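Local coordinates for putative carboxynorspermidine decarboxylase protein (Sinorhizobium meliloti, PDB 3MT1) that probably decarboxylates carboxynorspermidine and carboxyspermidine to norspermidine and spermidine with the help of pyridoxal 5'-phosphate, at residues G29-L34 and Q226-P231; H75-A80 and K95-S100. All coordinates share one frame; numbering follows the deposited sequence.

Interaction 1: G29-L34 and Q226-P231; sequences GAKALL and QIYLEP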
loop_
_atom_site.group_PDB
_atom_site.type_symbol
_atom_site.label_atom_id
_atom_site.label_comp_id
_atom_site.label_asym_id
_atom_site.label_seq_id
_atom_site.Cartn_x
_atom_site.Cartn_y
_atom_site.Cartn_z
ATOM N N GLY B 29 -18.219 29.864 13.424
ATOM C CA GLY B 29 -17.178 30.770 12.916
ATOM C C GLY B 29 -15.818 30.084 12.839
ATOM O O GLY B 29 -14.788 30.722 12.598
ATOM N N ALA B 30 -15.801 28.774 13.060
ATOM C CA ALA B 30 -14.577 28.006 12.943
ATOM C C ALA B 30 -14.383 27.742 11.449
ATOM O O ALA B 30 -15.345 27.791 10.672
ATOM C CB ALA B 30 -14.672 26.722 13.738
ATOM N N LYS B 31 -13.144 27.520 11.028
ATOM C CA LYS B 31 -12.890 27.218 9.616
ATOM C C LYS B 31 -12.556 25.734 9.481
ATOM O O LYS B 31 -12.068 25.142 10.401
ATOM C CB LYS B 31 -11.786 28.119 9.063
ATOM C CG LYS B 31 -12.277 29.554 8.746
ATOM C CD LYS B 31 -11.141 30.470 8.320
ATOM C CE LYS B 31 -11.590 31.919 8.306
ATOM N NZ LYS B 31 -12.232 32.233 6.998
ATOM N N ALA B 32 -12.861 25.141 8.334
ATOM C CA ALA B 32 -12.650 23.716 8.101
ATOM C C ALA B 32 -11.767 23.523 6.888
ATOM O O ALA B 32 -12.028 24.124 5.815
ATOM C CB ALA B 32 -13.987 23.000 7.862
ATOM N N LEU B 33 -10.751 22.670 7.053
ATOM C CA LEU B 33 -9.822 22.337 5.984
ATOM C C LEU B 33 -9.861 20.834 5.707
ATOM O O LEU B 33 -9.846 20.024 6.634
ATOM C CB LEU B 33 -8.414 22.768 6.358
ATOM C CG LEU B 33 -8.204 24.144 6.970
ATOM C CD1 LEU B 33 -6.781 24.304 7.517
ATOM C CD2 LEU B 33 -8.484 25.215 5.961
ATOM N N LEU B 34 -9.927 20.457 4.432
ATOM C CA LEU B 34 -9.904 19.038 4.079
ATOM C C LEU B 34 -8.516 18.485 4.390
ATOM O O LEU B 34 -7.535 19.045 3.931
ATOM C CB LEU B 34 -10.204 18.862 2.581
ATOM C CG LEU B 34 -10.109 17.472 1.939
ATOM C CD1 LEU B 34 -11.045 16.457 2.659
ATOM C CD2 LEU B 34 -10.409 17.520 0.443
ATOM N N GLN B 226 -8.788 32.350 16.072
ATOM C CA GLN B 226 -9.540 31.668 15.019
ATOM C C GLN B 226 -9.349 30.129 15.120
ATOM O O GLN B 226 -8.218 29.625 15.221
ATOM C CB GLN B 226 -9.137 32.180 13.636
ATOM C CG GLN B 226 -9.761 31.398 12.494
ATOM C CD GLN B 226 -11.248 31.708 12.304
ATOM O OE1 GLN B 226 -11.639 32.882 12.211
ATOM N NE2 GLN B 226 -12.079 30.652 12.213
ATOM N N ILE B 227 -10.457 29.396 15.112
ATOM C CA ILE B 227 -10.377 27.957 15.168
ATOM C C ILE B 227 -10.343 27.381 13.767
ATOM O O ILE B 227 -11.070 27.817 12.873
ATOM C CB ILE B 227 -11.523 27.332 15.999
ATOM C CG1 ILE B 227 -11.367 27.687 17.476
ATOM C CG2 ILE B 227 -11.517 25.786 15.879
ATOM C CD1 ILE B 227 -12.518 27.200 18.323
ATOM N N TYR B 228 -9.449 26.415 13.600
ATOM C CA TYR B 228 -9.414 25.517 12.437
ATOM C C TYR B 228 -9.795 24.093 12.820
ATOM O O TYR B 228 -9.362 23.569 13.846
ATOM C CB TYR B 228 -8.048 25.532 11.787
ATOM C CG TYR B 228 -7.798 26.839 11.117
ATOM C CD1 TYR B 228 -8.181 27.054 9.788
ATOM C CD2 TYR B 228 -7.197 27.873 11.813
ATOM C CE1 TYR B 228 -7.947 28.273 9.164
ATOM C CE2 TYR B 228 -6.960 29.093 11.207
ATOM C CZ TYR B 228 -7.340 29.301 9.894
ATOM O OH TYR B 228 -7.109 30.546 9.337
ATOM N N LEU B 229 -10.636 23.493 11.997
ATOM C CA LEU B 229 -10.914 22.096 12.080
ATOM C C LEU B 229 -10.241 21.481 10.867
ATOM O O LEU B 229 -10.157 22.127 9.813
ATOM C CB LEU B 229 -12.406 21.871 12.037
ATOM C CG LEU B 229 -13.249 22.330 13.226
ATOM C CD1 LEU B 229 -14.702 22.162 12.889
ATOM C CD2 LEU B 229 -12.928 21.567 14.514
ATOM N N GLU B 230 -9.756 20.241 11.017
ATOM C CA GLU B 230 -9.121 19.509 9.906
ATOM C C GLU B 230 -9.882 18.229 9.583
ATOM O O GLU B 230 -9.363 17.127 9.744
ATOM C CB GLU B 230 -7.706 19.126 10.283
ATOM C CG GLU B 230 -6.688 20.239 10.336
ATOM C CD GLU B 230 -5.361 19.773 10.964
ATOM O OE1 GLU B 230 -4.952 18.590 10.770
ATOM O OE2 GLU B 230 -4.715 20.592 11.668
ATOM N N PRO B 231 -11.137 18.343 9.146
ATOM C CA PRO B 231 -11.803 17.043 8.974
ATOM C C PRO B 231 -11.272 16.213 7.808
ATOM O O PRO B 231 -11.350 16.642 6.653
ATOM C CB PRO B 231 -13.237 17.448 8.667
ATOM C CG PRO B 231 -13.097 18.879 8.043
ATOM C CD PRO B 231 -12.034 19.490 8.872
HETATM O O HOH W 1 -12.931 30.202 15.462
#
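K31 and A32 pair with Y228 and L229 to close the eight-stranded parallel barrel, the TIM-like barrel of class-II Orn/Lys/Arg decarboxylases, by zipping its first strand, 31-35, to its last, 226-229. The ladder is carried by K31 N to I227 O, almost straight at 174°, L229 N to K31 O (2.7 Å) and L33 N to L229 O. At the start of the strand the amide of Q226 extends it: NE2 gives one hydrogen to G29 O at 2.7 Å, lying in that carbonyl's plane, and the other to I227 O. I227 O therefore takes two donors, K31 N and Q226 NE2, from opposite faces of its plane, and the paired bonds hold the Q226 amide against turning. The bend at chi2 of Q226 (74°) turns the amide across to G29, from where NE2 also meets I227 O. G29, with positive phi just after helix 11-28, presents its carbonyl to that amide.

K31 and Y228 run side by side toward the barrel interior. K31 CB and L33 CD1 both come obliquely to the Y228 ring, each 3.8 Å from its CD1. The Y228 hydroxyl hydrogen-bonds to K95 NZ. On the face of A32 and L229, the side chains of I227 and L229 pack on helix 209-223, and A30 CB sits 3.9 Å from I227 CB. Beyond the strand, near the predicted substrate-binding E233, P231 has no N-H to continue the ladder; instead its CD lies 3.2 Å from L33 O.

Interaction 2: H75-A80 and K95-S100; sequences HAYSVA and KIIFNS
H75 and K95 lie side by side at the start of a right-handed beta-alpha-beta crossover, in which helix 83-92 links parallel strands 73-77 and 95-98 of the barrel. K95 CB sits over the centre of the H75 imidazole, 3.8 Å from its centroid, a CH-pi contact. With CG anti to the carbonyl carbon (chi1 -69°), the lysine chain runs on along the ring, CD coming 3.4 Å from H75 NE2. E73 takes up both polar ends, by a hydrogen bond from H75 NE2 and a salt bridge with K95 NZ. Replacing the H75 imidazole with the methyl of an alanine would probably leave the aliphatic part of K95 without the ring it lies against and E73 without one of its partners.

The backbone bonds are A76 N to K95 O (3.0 Å) and I97 N to A76 O, the latter bent. Y77 has CG anti to its own N (chi1 172°), which sends the ring along the sheet toward N99; its CD1 meets I97 CG2 at 3.7 Å, and its OH lies very close to N99 OD1 (2.4 Å, doubtfully short), near the ring plane, and also bonds to R119. The phenol and amide planes are 57° apart. A water spans S78 O and N99 N. On the face of A76 and I96 both side chains pack on helix 83-92, while strands 54-57 and 115-119 flank the pair.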
loop_
_atom_site.group_PDB
_atom_site.type_symbol
_atom_site.label_atom_id
_atom_site.label_comp_id
_atom_site.label_asym_id
_atom_site.label_seq_id
_atom_site.Cartn_x
_atom_site.Cartn_y
_atom_site.Cartn_z
ATOM N N HIS B 75 -2.690 24.910 4.471
ATOM C CA HIS B 75 -1.851 24.719 5.673
ATOM C C HIS B 75 -0.887 23.601 5.410
ATOM O O HIS B 75 -1.259 22.571 4.840
ATOM C CB HIS B 75 -2.686 24.365 6.905
ATOM C CG HIS B 75 -3.445 25.521 7.474
ATOM N ND1 HIS B 75 -3.825 25.579 8.801
ATOM C CD2 HIS B 75 -3.879 26.677 6.902
ATOM C CE1 HIS B 75 -4.490 26.705 9.012
ATOM N NE2 HIS B 75 -4.525 27.392 7.878
ATOM N N ALA B 76 0.356 23.817 5.806
ATOM C CA ALA B 76 1.371 22.792 5.664
ATOM C C ALA B 76 1.804 22.271 7.021
ATOM O O ALA B 76 2.009 23.047 7.946
ATOM C CB ALA B 76 2.574 23.334 4.869
ATOM N N TYR B 77 1.923 20.961 7.140
ATOM C CA TYR B 77 2.485 20.348 8.329
ATOM C C TYR B 77 3.458 19.269 7.905
ATOM O O TYR B 77 3.317 18.673 6.829
ATOM C CB TYR B 77 1.395 19.715 9.186
ATOM C CG TYR B 77 1.948 18.897 10.345
ATOM C CD1 TYR B 77 2.630 19.507 11.399
ATOM C CD2 TYR B 77 1.802 17.499 10.372
ATOM C CE1 TYR B 77 3.135 18.769 12.458
ATOM C CE2 TYR B 77 2.314 16.744 11.416
ATOM C CZ TYR B 77 2.981 17.381 12.466
ATOM O OH TYR B 77 3.483 16.615 13.518
ATOM N N SER B 78 4.460 19.022 8.733
ATOM C CA SER B 78 5.323 17.881 8.521
ATOM C C SER B 78 5.942 17.497 9.827
ATOM O O SER B 78 6.113 18.340 10.692
ATOM C CB SER B 78 6.431 18.150 7.493
ATOM O OG SER B 78 7.290 17.007 7.371
ATOM N N VAL B 79 6.277 16.221 9.949
ATOM C CA VAL B 79 7.046 15.722 11.069
ATOM C C VAL B 79 8.485 16.214 10.926
ATOM O O VAL B 79 9.084 16.642 11.902
ATOM C CB VAL B 79 6.955 14.190 11.147
ATOM C CG1 VAL B 79 7.827 13.667 12.195
ATOM C CG2 VAL B 79 5.540 13.782 11.464
ATOM N N ALA B 80 9.009 16.228 9.705
ATOM C CA ALA B 80 10.369 16.723 9.455
ATOM C C ALA B 80 10.510 17.362 8.072
ATOM O O ALA B 80 10.446 16.630 7.066
ATOM C CB ALA B 80 11.355 15.579 9.590
ATOM N N LYS B 95 -0.173 29.028 5.984
ATOM C CA LYS B 95 0.286 28.745 7.307
ATOM C C LYS B 95 1.191 27.537 7.201
ATOM O O LYS B 95 1.018 26.671 6.307
ATOM C CB LYS B 95 -0.906 28.522 8.242
ATOM C CG LYS B 95 -1.664 29.838 8.474
ATOM C CD LYS B 95 -2.718 29.745 9.558
ATOM C CE LYS B 95 -3.560 31.017 9.712
ATOM N NZ LYS B 95 -4.358 31.270 8.465
ATOM N N ILE B 96 2.191 27.504 8.080
ATOM C CA ILE B 96 3.118 26.380 8.149
ATOM C C ILE B 96 3.220 26.003 9.606
ATOM O O ILE B 96 3.207 26.870 10.473
ATOM C CB ILE B 96 4.506 26.716 7.533
ATOM C CG1 ILE B 96 5.339 25.430 7.374
ATOM C CG2 ILE B 96 5.238 27.748 8.346
ATOM C CD1 ILE B 96 6.622 25.621 6.574
ATOM N N ILE B 97 3.264 24.708 9.871
ATOM C CA ILE B 97 3.318 24.207 11.221
ATOM C C ILE B 97 4.497 23.275 11.388
ATOM O O ILE B 97 4.816 22.458 10.500
ATOM C CB ILE B 97 2.023 23.510 11.583
ATOM C CG1 ILE B 97 0.911 24.558 11.584
ATOM C CG2 ILE B 97 2.129 22.790 12.942
ATOM C CD1 ILE B 97 -0.296 24.154 10.795
ATOM N N PHE B 98 5.172 23.446 12.523
ATOM C CA PHE B 98 6.361 22.674 12.816
ATOM C C PHE B 98 6.089 21.803 13.981
ATOM O O PHE B 98 5.330 22.175 14.889
ATOM C CB PHE B 98 7.557 23.553 13.104
ATOM C CG PHE B 98 7.826 24.560 12.038
ATOM C CD1 PHE B 98 8.575 24.219 10.922
ATOM C CD2 PHE B 98 7.314 25.863 12.142
ATOM C CE1 PHE B 98 8.821 25.157 9.924
ATOM C CE2 PHE B 98 7.555 26.791 11.169
ATOM C CZ PHE B 98 8.311 26.435 10.047
ATOM N N ASN B 99 6.732 20.637 13.937
ATOM C CA ASN B 99 6.544 19.573 14.903
ATOM C C ASN B 99 7.248 19.838 16.232
ATOM O O ASN B 99 6.861 19.302 17.268
ATOM C CB ASN B 99 7.027 18.252 14.302
ATOM C CG ASN B 99 6.501 17.046 15.054
ATOM O OD1 ASN B 99 5.294 16.804 15.074
ATOM N ND2 ASN B 99 7.405 16.281 15.674
ATOM N N SER B 100 8.274 20.672 16.197
ATOM C CA SER B 100 9.184 20.802 17.325
ATOM C C SER B 100 9.835 22.163 17.259
ATOM O O SER B 100 9.865 22.789 16.190
ATOM C CB SER B 100 10.260 19.717 17.254
ATOM O OG SER B 100 11.097 19.953 16.131
HETATM O O HOH W 2 8.023 20.226 11.297
#

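Both contacts are buried parallel pairings in the same barrel. Interaction 1 closes it by joining strands almost two hundred residues apart, whereas interaction 2 joins consecutive strands linked by one helix. They meet inside the barrel: Y228 OH lies 3.0 Å from K95 NZ, a probable hydrogen bond, and L33 CD1 packs 3.5 Å from H75 ND1. Their side-chain chemistry differs. In 29-34/226-231 a glutamine amide grips backbone carbonyls and a proline ends the ladder near the predicted substrate site; 75-80/95-100 relies on a lysine chain laid over an imidazole, with E73 taking both polar ends, and its 78-80 end also meets the second subunit, where A80 O bonds to K293 of that chain.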